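Local structure of endoglucanase A (Clostridium cellulolyticum, 1EDG) at residues A[194-197]-A[198-202]. The protein hydrolyses internal beta-1,4-glucosidic bonds of cellulose with a family 5 glycoside hydrolase catalytic domain. Numbering follows the deposited sequence.
Sequences NCIN and QLNQD
Asn197 and Asn200 both carry CG beside the backbone N and opposite the carbonyl carbon (chi1 -75° and -88°), which turns their amides toward a shared water from neighbouring turns of one helix. That water lies 2.8 Å from Asn197 OD1, to which it can donate, and accepts from Asn200 ND2 at 2.9 Å, so it joins an i and i+3 pair whose amides do not meet directly. Each amide has a further hold in the chain: Asn197 OD1 also takes the N-H of Arg237 and its ND2 gives to Tyr235 O, while Asn200 ND2 gives to Pro222 O at the end of a barrel strand. Asn197 is gripped at both ends of its amide, which should fix its rotation, while the two bonds from Asn200 ND2 probably favour the orientation of that amide. Ile196 lies alongside Asn200, both pointing the same way; its CG2 packs 3.8 Å from Asn200 ND2. The backbone beneath is regular alpha-helix, with four successive i to i+4 bonds; the one from Asn200 N to Ile196 O measures 2.9 Å, with an N-H...O angle of 161°. On another side of the helix Leu199 sets CG 3.3 Å from Cys195 O. Gln198, extended beyond CG, runs back along the preceding turn with CG 3.4 Å from Asn194 O; this residue is exposed. The segment belongs to helix 187-209, which follows strand 163-166 and precedes strand 219-222 in the eightfold beta/alpha (TIM) barrel. Cys195 and Leu199 pack on Met138 of helix 138-155, to which Asp202 adds a salt bridge with Lys142, whereas Asn197 and Gln201 bond to the 235-240 region that comes after helix 228-232.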
loop_
_atom_site.group_PDB
_atom_site.type_symbol
_atom_site.label_atom_id
_atom_site.label_comp_id
_atom_site.label_asym_id
_atom_site.label_seq_id
_atom_site.Cartn_x
_atom_site.Cartn_y
_atom_site.Cartn_z
ATOM N N ASN A 194 -11.204 -15.533 -8.531
ATOM C CA ASN A 194 -10.594 -16.223 -9.665
ATOM C C ASN A 194 -10.155 -15.201 -10.713
ATOM O O ASN A 194 -9.060 -15.300 -11.270
ATOM C CB ASN A 194 -11.566 -17.245 -10.264
ATOM C CG ASN A 194 -11.918 -18.357 -9.285
ATOM O OD1 ASN A 194 -11.118 -18.715 -8.410
ATOM N ND2 ASN A 194 -13.120 -18.909 -9.422
ATOM N N CYS A 195 -10.995 -14.192 -10.947
ATOM C CA CYS A 195 -10.675 -13.139 -11.904
ATOM C C CYS A 195 -9.435 -12.365 -11.447
ATOM O O CYS A 195 -8.599 -11.983 -12.266
ATOM C CB CYS A 195 -11.857 -12.181 -12.066
ATOM S SG CYS A 195 -13.234 -12.840 -13.050
ATOM N N ILE A 196 -9.325 -12.135 -10.139
ATOM C CA ILE A 196 -8.181 -11.420 -9.578
ATOM C C ILE A 196 -6.913 -12.255 -9.776
ATOM O O ILE A 196 -5.857 -11.718 -10.125
ATOM C CB ILE A 196 -8.422 -11.065 -8.088
ATOM C CG1 ILE A 196 -9.529 -10.002 -7.991
ATOM C CG2 ILE A 196 -7.124 -10.587 -7.425
ATOM C CD1 ILE A 196 -10.015 -9.724 -6.587
ATOM N N ASN A 197 -7.023 -13.574 -9.622
ATOM C CA ASN A 197 -5.877 -14.458 -9.836
ATOM C C ASN A 197 -5.403 -14.310 -11.288
ATOM O O ASN A 197 -4.198 -14.216 -11.555
ATOM C CB ASN A 197 -6.244 -15.929 -9.558
ATOM C CG ASN A 197 -6.369 -16.240 -8.072
ATOM O OD1 ASN A 197 -5.759 -15.578 -7.228
ATOM N ND2 ASN A 197 -7.147 -17.267 -7.746
ATOM N N GLN A 198 -6.357 -14.252 -12.219
ATOM C CA GLN A 198 -6.046 -14.105 -13.641
ATOM C C GLN A 198 -5.408 -12.749 -13.952
ATOM O O GLN A 198 -4.409 -12.678 -14.671
ATOM C CB GLN A 198 -7.309 -14.308 -14.491
ATOM C CG GLN A 198 -7.900 -15.730 -14.407
ATOM C CD GLN A 198 -9.219 -15.886 -15.169
ATOM O OE1 GLN A 198 -10.257 -16.223 -14.586
ATOM N NE2 GLN A 198 -9.182 -15.645 -16.477
ATOM N N LEU A 199 -5.965 -11.678 -13.395
ATOM C CA LEU A 199 -5.423 -10.341 -13.624
ATOM C C LEU A 199 -4.011 -10.176 -13.052
ATOM O O LEU A 199 -3.156 -9.539 -13.673
ATOM C CB LEU A 199 -6.385 -9.273 -13.099
ATOM C CG LEU A 199 -7.716 -9.211 -13.866
ATOM C CD1 LEU A 199 -8.679 -8.256 -13.172
ATOM C CD2 LEU A 199 -7.486 -8.808 -15.317
ATOM N N ASN A 200 -3.753 -10.777 -11.892
ATOM C CA ASN A 200 -2.418 -10.723 -11.294
ATOM C C ASN A 200 -1.438 -11.427 -12.235
ATOM O O ASN A 200 -0.319 -10.959 -12.464
ATOM C CB ASN A 200 -2.411 -11.405 -9.919
ATOM C CG ASN A 200 -2.768 -10.456 -8.794
ATOM O OD1 ASN A 200 -2.446 -9.266 -8.850
ATOM N ND2 ASN A 200 -3.408 -10.977 -7.756
ATOM N N GLN A 201 -1.881 -12.546 -12.806
ATOM C CA GLN A 201 -1.066 -13.312 -13.740
ATOM C C GLN A 201 -0.761 -12.490 -15.000
ATOM O O GLN A 201 0.378 -12.467 -15.471
ATOM C CB GLN A 201 -1.770 -14.623 -14.109
ATOM C CG GLN A 201 -0.934 -15.539 -14.972
ATOM C CD GLN A 201 0.311 -16.039 -14.262
ATOM O OE1 GLN A 201 0.223 -16.872 -13.362
ATOM N NE2 GLN A 201 1.468 -15.539 -14.662
ATOM N N ASP A 202 -1.769 -11.804 -15.535
ATOM C CA ASP A 202 -1.577 -10.974 -16.731
ATOM C C ASP A 202 -0.587 -9.836 -16.451
ATOM O O ASP A 202 0.259 -9.523 -17.287
ATOM C CB ASP A 202 -2.914 -10.396 -17.213
ATOM C CG ASP A 202 -3.853 -11.465 -17.764
ATOM O OD1 ASP A 202 -3.369 -12.433 -18.390
ATOM O OD2 ASP A 202 -5.081 -11.340 -17.570
HETATM O O HOH W 1 -3.487 -13.890 -7.443
#